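Long-range contacts in ATP12 ATPase (Paracoccus denitrificans, PDB 2R31), which probably acts as an ATP12-family chaperone in the assembly of the F1-ATPase: residues 4-9 with 61-66; 89-94 with 153-158; 103-108 with 137-142. All coordinates share one frame; numbering follows the deposited sequence. Where two conformers were deposited one is given.

Contact 1 (4-9 with 61-66); sequences MSEWKA and QEVIDP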
# COMPACT_ATOMS: atom_id res chain seq x y z
N MET A 4 -14.76 -18.52 -25.60
CA MET A 4 -15.39 -18.93 -24.36
C MET A 4 -14.72 -18.35 -23.12
O MET A 4 -15.08 -18.76 -22.01
CB MET A 4 -15.40 -20.47 -24.35
CG MET A 4 -16.35 -21.12 -25.36
SD MET A 4 -18.07 -20.73 -25.07
CE MET A 4 -18.58 -22.06 -23.98
N SER A 5 -13.74 -17.47 -23.32
CA SER A 5 -13.01 -16.92 -22.17
C SER A 5 -13.96 -16.21 -21.20
O SER A 5 -13.88 -16.39 -19.98
CB SER A 5 -11.85 -16.03 -22.61
OG SER A 5 -11.03 -16.66 -23.59
N GLU A 6 -14.91 -15.41 -21.69
CA GLU A 6 -15.86 -14.76 -20.78
C GLU A 6 -16.79 -15.76 -20.14
O GLU A 6 -17.11 -15.56 -18.97
CB GLU A 6 -16.68 -13.63 -21.46
CG GLU A 6 -15.89 -12.36 -21.72
CD GLU A 6 -16.64 -11.37 -22.60
OE1 GLU A 6 -17.90 -11.41 -22.54
OE2 GLU A 6 -16.03 -10.58 -23.34
N TRP A 7 -17.18 -16.81 -20.83
CA TRP A 7 -18.00 -17.88 -20.30
C TRP A 7 -17.31 -18.51 -19.10
O TRP A 7 -17.93 -18.82 -18.05
CB TRP A 7 -18.34 -18.86 -21.39
CG TRP A 7 -19.20 -20.02 -21.02
CD1 TRP A 7 -20.54 -20.13 -21.19
CD2 TRP A 7 -18.78 -21.26 -20.44
NE1 TRP A 7 -20.99 -21.34 -20.74
CE2 TRP A 7 -19.93 -22.07 -20.28
CE3 TRP A 7 -17.56 -21.78 -20.04
CZ2 TRP A 7 -19.89 -23.35 -19.75
CZ3 TRP A 7 -17.49 -23.06 -19.50
CH2 TRP A 7 -18.67 -23.84 -19.35
N LYS A 8 -16.01 -18.70 -19.19
CA LYS A 8 -15.29 -19.30 -18.09
C LYS A 8 -15.23 -18.41 -16.86
O LYS A 8 -15.16 -18.88 -15.73
CB LYS A 8 -13.87 -19.61 -18.59
CG LYS A 8 -13.88 -20.77 -19.60
CD LYS A 8 -12.47 -21.07 -20.12
CE LYS A 8 -12.30 -20.54 -21.54
NZ LYS A 8 -11.56 -21.55 -22.37
N ALA A 9 -15.26 -17.11 -17.10
CA ALA A 9 -15.26 -16.04 -16.11
C ALA A 9 -16.67 -15.67 -15.71
O ALA A 9 -16.80 -14.61 -15.00
CB ALA A 9 -14.47 -14.91 -16.71
N GLN A 61 -21.79 -9.71 -11.57
CA GLN A 61 -23.03 -9.79 -12.40
C GLN A 61 -22.81 -10.88 -13.41
O GLN A 61 -22.82 -12.07 -13.09
CB GLN A 61 -23.31 -8.36 -12.91
CG GLN A 61 -23.65 -7.43 -11.75
CD GLN A 61 -24.97 -7.83 -11.10
OE1 GLN A 61 -26.02 -7.92 -11.77
NE2 GLN A 61 -24.88 -8.08 -9.78
N GLU A 62 -22.50 -10.66 -14.62
CA GLU A 62 -22.42 -11.65 -15.67
C GLU A 62 -21.00 -12.15 -15.78
O GLU A 62 -20.83 -13.29 -16.20
CB GLU A 62 -22.81 -10.93 -16.95
CG GLU A 62 -24.32 -10.68 -16.97
CD GLU A 62 -24.57 -9.19 -17.01
OE1 GLU A 62 -24.67 -8.73 -18.19
OE2 GLU A 62 -24.67 -8.46 -16.00
N VAL A 63 -20.02 -11.33 -15.53
CA VAL A 63 -18.62 -11.73 -15.68
C VAL A 63 -17.77 -11.07 -14.58
O VAL A 63 -18.04 -9.96 -14.15
CB VAL A 63 -18.13 -11.33 -17.07
CG1 VAL A 63 -18.12 -9.80 -17.17
CG2 VAL A 63 -16.74 -11.89 -17.38
N ILE A 64 -16.77 -11.82 -14.11
CA ILE A 64 -15.84 -11.35 -13.11
C ILE A 64 -15.06 -10.17 -13.65
O ILE A 64 -14.54 -10.21 -14.76
CB ILE A 64 -14.90 -12.51 -12.69
CG1 ILE A 64 -15.66 -13.60 -11.96
CG2 ILE A 64 -13.72 -12.07 -11.84
CD1 ILE A 64 -14.87 -14.87 -11.82
N ASP A 65 -15.07 -9.07 -12.89
CA ASP A 65 -14.43 -7.81 -13.08
C ASP A 65 -13.41 -7.45 -11.97
O ASP A 65 -13.72 -6.99 -10.89
CB ASP A 65 -15.35 -6.56 -13.10
CG ASP A 65 -14.34 -5.66 -13.83
OD1 ASP A 65 -13.99 -5.94 -15.00
OD2 ASP A 65 -13.83 -4.77 -13.19
N PRO A 66 -12.13 -7.67 -12.27
CA PRO A 66 -11.11 -7.59 -11.22
C PRO A 66 -10.99 -6.20 -10.60
O PRO A 66 -10.67 -6.15 -9.43
CB PRO A 66 -9.82 -7.99 -11.95
CG PRO A 66 -10.29 -8.68 -13.19
CD PRO A 66 -11.60 -8.04 -13.60
O HOH W 1 -19.66 -14.16 -18.77
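The C-terminal end of the short N-terminal helix 5-8 docks on the loop between helices 47-58 and 70-82, where Ala9 meets Val63 and Ile64. Ala9, the first residue to leave the helical conformation, offers its carbonyl oxygen to the loop: Ile64 N donates to Ala9 O at 2.9 Å, with 168° at the hydrogen, and the donor lies nearly along the C=O axis. Around this straight bond the same oxygen is crowded by carbon. Val63 CA makes a bent CA-H...O contact with Ala9 O at 3.5 Å, and Ile64 CG1 comes to 3.4 Å from Ala9 O, so one carbonyl serves as the hub of the contact.

The apolar part is small. Val63 has CG1 between its backbone N and carbonyl carbon (chi1 66°), which leaves CG2 anti to the N and aimed at the helix; this methyl reaches Ala9 CB at 3.8 Å and also lies near the backbone oxygen of Glu6. A water bridges the other edge of the contact, donating to Glu6 O at 2.9 Å and to Glu62 O at 3.0 Å, and so links a carbonyl of the helix to one of the loop. This is a surface contact, with none of its touching residues buried.

On the loop side, Ile64 also packs against Trp13 and Met69, while Pro66 O accepts a bond from Arg73 of helix 70-82. The end of the N-terminal helix thus abuts the connection between helices 47-58 and 70-82, ahead of strand 16-21.

Contact 2 (89-94 with 153-158); sequences VAAMLG and KLRAEV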
# COMPACT_ATOMS: atom_id res chain seq x y z
N VAL A 89 10.50 -9.43 1.18
CA VAL A 89 9.65 -8.25 0.96
C VAL A 89 9.82 -7.27 2.12
O VAL A 89 9.90 -6.05 1.91
CB VAL A 89 8.18 -8.68 0.79
CG1 VAL A 89 7.26 -7.45 0.71
CG2 VAL A 89 7.98 -9.50 -0.49
N ALA A 90 9.88 -7.79 3.35
CA ALA A 90 10.07 -6.91 4.50
C ALA A 90 11.39 -6.14 4.40
O ALA A 90 11.45 -4.94 4.72
CB ALA A 90 9.99 -7.70 5.79
N ALA A 91 12.46 -6.81 4.00
CA ALA A 91 13.76 -6.13 3.89
C ALA A 91 13.70 -5.07 2.80
O ALA A 91 14.21 -3.95 2.95
CB ALA A 91 14.83 -7.14 3.61
N MET A 92 13.06 -5.40 1.66
CA MET A 92 12.97 -4.47 0.56
C MET A 92 12.20 -3.21 0.95
O MET A 92 12.60 -2.08 0.63
CB MET A 92 12.31 -5.22 -0.63
CG MET A 92 12.10 -4.39 -1.88
SD MET A 92 10.65 -3.36 -1.89
CE MET A 92 9.39 -4.59 -1.99
N LEU A 93 11.07 -3.39 1.63
CA LEU A 93 10.28 -2.22 2.04
C LEU A 93 11.03 -1.43 3.10
O LEU A 93 11.07 -0.18 3.08
CB LEU A 93 8.90 -2.63 2.49
CG LEU A 93 7.98 -3.17 1.41
CD1 LEU A 93 6.70 -3.72 2.02
CD2 LEU A 93 7.69 -2.12 0.34
N GLY A 94 11.65 -2.12 4.05
CA GLY A 94 12.41 -1.44 5.09
C GLY A 94 13.56 -0.63 4.48
O GLY A 94 13.95 0.43 5.04
N LYS A 153 16.20 0.31 12.90
CA LYS A 153 14.88 0.52 13.51
C LYS A 153 13.79 0.42 12.48
O LYS A 153 12.71 -0.14 12.75
CB LYS A 153 14.85 1.84 14.24
CG LYS A 153 15.71 1.79 15.54
CD LYS A 153 15.34 2.69 16.64
CE LYS A 153 16.18 2.40 17.86
NZ LYS A 153 16.83 3.52 18.61
N LEU A 154 14.01 0.98 11.30
CA LEU A 154 12.97 0.97 10.26
C LEU A 154 12.80 -0.44 9.69
O LEU A 154 11.67 -0.88 9.43
CB LEU A 154 13.31 2.00 9.20
CG LEU A 154 13.14 3.45 9.66
CD1 LEU A 154 13.74 4.42 8.67
CD2 LEU A 154 11.67 3.79 9.94
N ARG A 155 13.89 -1.20 9.52
CA ARG A 155 13.81 -2.62 9.16
C ARG A 155 12.96 -3.37 10.16
O ARG A 155 12.09 -4.19 9.80
CB ARG A 155 15.18 -3.30 9.08
CG ARG A 155 15.94 -3.15 7.78
CD ARG A 155 15.39 -4.08 6.67
NE ARG A 155 16.32 -4.10 5.54
CZ ARG A 155 17.40 -4.86 5.48
NH1 ARG A 155 18.18 -4.76 4.40
NH2 ARG A 155 17.73 -5.71 6.44
N ALA A 156 13.23 -3.14 11.46
CA ALA A 156 12.53 -3.89 12.50
C ALA A 156 11.06 -3.55 12.51
O ALA A 156 10.22 -4.44 12.74
CB ALA A 156 13.18 -3.62 13.86
N GLU A 157 10.71 -2.31 12.29
CA GLU A 157 9.32 -1.89 12.26
C GLU A 157 8.57 -2.64 11.18
O GLU A 157 7.48 -3.19 11.40
CB GLU A 157 9.23 -0.37 12.07
CG GLU A 157 7.81 0.13 12.14
CD GLU A 157 7.23 0.16 13.54
OE1 GLU A 157 7.96 0.07 14.53
OE2 GLU A 157 5.98 0.28 13.64
N VAL A 158 9.13 -2.70 9.98
CA VAL A 158 8.48 -3.40 8.86
C VAL A 158 8.38 -4.91 9.13
O VAL A 158 7.36 -5.55 8.86
CB VAL A 158 9.18 -3.08 7.54
CG1 VAL A 158 8.60 -3.90 6.41
CG2 VAL A 158 9.09 -1.60 7.22
O HOH W 2 12.44 -5.24 7.33
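Ala90 O, against which Val158 CG1 rests at 3.5 Å, takes two hydrogen bonds: the helical one from Gly94 N at 2.9 Å and a weak one from a water at 2.8 Å. That water also donates to Arg155 O at 2.7 Å, tying the backbones of helices 86-95 and 148-159 together where they cross. Their short segments approach to 8.4 Å between axes at an angle of 136°, inclined toward antiparallel.

At Gly94, which has no side chain, the backbone comes close to helix 148-159, its CA 4.5 Å from Arg155 CA. Val158 projects directly across the interface. CG1 touches Ala90 and Leu93 CB, while CG2 packs on Gly94 CA. Leu166 of helix 163-174 and Leu179 of helix 179-186 also pack on Val158. Replacing this valine with an alanine would probably open a gap among Ala90, Leu93 and Gly94 and cost the contacts with both leucines.

Arg155, in the conformer described, is bent at its second torsion (chi2 -77°), which brings the end of the chain back over helix 86-95. One face of its guanidinium lies on Ala91, with CB 3.8 Å above the plane and over its centre. Its NE makes a weak, strongly bent bond to Ala91 O (3.3 Å, 124° at the hydrogen), whereas NH1 forms a salt bridge with Asp95.

Apolar contacts of Val158 thus lie beside a hydrated carbonyl, with the arginine at the margin; the charge of Arg155 is probably balanced mainly by Asp95, the bond to Ala91 O being weak.

Contact 3 (103-108 with 137-142); sequences SYRADA and ITHGVI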
# COMPACT_ATOMS: atom_id res chain seq x y z
N SER A 103 13.45 12.47 2.42
CA SER A 103 14.86 12.84 2.68
C SER A 103 15.48 13.62 1.55
O SER A 103 16.46 14.33 1.79
CB SER A 103 15.74 11.59 2.87
OG SER A 103 15.48 10.93 4.08
N TYR A 104 14.98 13.53 0.34
CA TYR A 104 15.69 14.03 -0.86
C TYR A 104 15.03 15.32 -1.32
O TYR A 104 14.14 15.32 -2.20
CB TYR A 104 15.77 12.90 -1.96
CG TYR A 104 16.84 11.98 -1.42
CD1 TYR A 104 18.18 12.29 -1.64
CD2 TYR A 104 16.55 10.87 -0.68
CE1 TYR A 104 19.20 11.50 -1.15
CE2 TYR A 104 17.54 10.06 -0.18
CZ TYR A 104 18.87 10.37 -0.42
OH TYR A 104 19.89 9.55 0.09
N ARG A 105 15.42 16.43 -0.74
CA ARG A 105 14.80 17.76 -0.98
C ARG A 105 15.38 18.36 -2.23
O ARG A 105 16.50 18.01 -2.66
CB ARG A 105 15.06 18.68 0.24
CG ARG A 105 14.70 18.18 1.62
CD ARG A 105 13.25 17.94 1.82
NE ARG A 105 12.78 17.22 2.99
CZ ARG A 105 12.42 17.76 4.15
NH1 ARG A 105 12.48 19.08 4.30
NH2 ARG A 105 11.98 16.95 5.12
N ALA A 106 14.64 19.26 -2.86
CA ALA A 106 15.23 20.17 -3.84
C ALA A 106 16.30 21.06 -3.23
O ALA A 106 16.37 21.42 -2.04
CB ALA A 106 14.12 21.01 -4.43
N ASP A 107 17.14 21.55 -4.07
CA ASP A 107 17.96 22.66 -3.60
C ASP A 107 17.52 23.99 -4.20
O ASP A 107 18.16 24.97 -3.86
CB ASP A 107 19.43 22.29 -3.78
CG ASP A 107 19.87 22.23 -5.21
OD1 ASP A 107 19.07 22.51 -6.11
OD2 ASP A 107 21.03 21.86 -5.38
N ALA A 108 16.50 24.01 -5.03
CA ALA A 108 15.98 25.20 -5.66
C ALA A 108 14.71 24.86 -6.40
O ALA A 108 14.49 23.70 -6.77
CB ALA A 108 16.96 25.72 -6.71
N ILE A 137 18.01 14.52 6.21
CA ILE A 137 17.57 15.08 4.92
C ILE A 137 18.76 15.70 4.20
O ILE A 137 19.80 15.96 4.77
CB ILE A 137 16.38 16.05 5.05
CG1 ILE A 137 16.89 17.40 5.57
CG2 ILE A 137 15.26 15.41 5.87
CD1 ILE A 137 15.87 18.52 5.59
N THR A 138 18.60 15.88 2.91
CA THR A 138 19.58 16.58 2.10
C THR A 138 18.87 17.29 1.00
O THR A 138 17.67 17.10 0.79
CB THR A 138 20.66 15.58 1.57
OG1 THR A 138 21.73 16.39 1.06
CG2 THR A 138 20.11 14.59 0.55
N HIS A 139 19.62 18.06 0.21
CA HIS A 139 19.21 18.98 -0.81
C HIS A 139 20.00 18.68 -2.10
O HIS A 139 21.22 18.58 -2.17
CB HIS A 139 19.33 20.45 -0.37
CG HIS A 139 18.67 20.73 0.94
ND1 HIS A 139 19.27 20.49 2.15
CD2 HIS A 139 17.45 21.22 1.25
CE1 HIS A 139 18.47 20.81 3.14
NE2 HIS A 139 17.34 21.27 2.66
N GLY A 140 19.18 18.62 -3.17
CA GLY A 140 19.87 18.41 -4.45
C GLY A 140 20.74 17.20 -4.47
O GLY A 140 20.36 16.14 -3.94
N VAL A 141 21.92 17.34 -5.09
CA VAL A 141 22.80 16.20 -5.34
C VAL A 141 23.71 15.95 -4.15
O VAL A 141 24.53 15.02 -4.21
CB VAL A 141 23.65 16.36 -6.64
CG1 VAL A 141 22.74 16.34 -7.84
CG2 VAL A 141 24.50 17.60 -6.55
N ILE A 142 23.65 16.71 -3.06
CA ILE A 142 24.60 16.47 -1.92
C ILE A 142 24.23 15.15 -1.27
O ILE A 142 23.07 15.01 -0.80
CB ILE A 142 24.56 17.60 -0.92
CG1 ILE A 142 25.03 18.92 -1.57
CG2 ILE A 142 25.40 17.29 0.32
CD1 ILE A 142 24.81 20.11 -0.69
O HOH W 3 17.90 15.53 -2.91
O HOH W 4 22.57 20.79 -3.54
O HOH W 5 21.66 19.78 -6.94
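The Arg105 guanidinium carries Ile137 on one face, with CD1 3.7 Å above the plane and offset toward the rim. The His139 ring stands 74° to that guanidinium; Ala106 O meets it at the edge and in its plane, 3.5 Å from CD2, while the CB of Arg105 approaches obliquely. At the edge of the Tyr104 ring, in plane, sits a water that donates to Arg105 O and Gly140 O. Thr138 CG2 approaches the same ring slantwise, 3.6 Å from CE1. Arg105 owes its position to a bend at the second torsion (chi2 -64°), which carries the chain past Thr138 O toward Ile137; its NE donates to Leu102 O, and NH1 makes a salt bridge with Asp121 of helix 110-130.

Strands 104-105 and 138-139 form a two-stranded parallel sheet, and helix 110-130 supplies the crossover of this beta-alpha-beta unit. Tyr104 and Thr138 occupy one face of the sheet, Arg105 and His139 the other. The backbone bonds alternate: Thr138 N to Ser103 O (2.9 Å), Arg105 N to Thr138 O (2.8 Å), then Gly140 N to Arg105 O (2.8 Å).

From His139 the chain enters a type II' turn that ends at Ile142, with Gly140 at positive phi (55°). Thr138 OG1 donates to Ile142 O at 2.7 Å from above the carbonyl plane, fastening the turn to the strand. Asp107 packs its CB against His139 CB, and its OD2 accepts from two waters; these lead on to His139 O and Val141 N. In the conformer described, His139 NE2 hydrogen-bonds to a bound Tris, probably from the crystallisation liquor.

In the fold
Contact 1 closes before the other two begin, and contact 3 is nested inside the loop that contact 2 closes. Helix 86-95 of contact 2 is followed by strand 104-105 of contact 3; after the crossover through helix 110-130, strand 138-139 leads into helix 148-159, also of contact 2. The centres of contacts 2 and 3 lie about 24 Å apart, with about 8 Å between nearest atoms. Contact 1 lies across the chain's centre from both, its own centre about 38 Å from that of contact 2 and 49 Å from that of contact 3. The buried helix crossing thus joins the two ends of the excursion carrying the small parallel sheet, while the N-terminal contact lies apart.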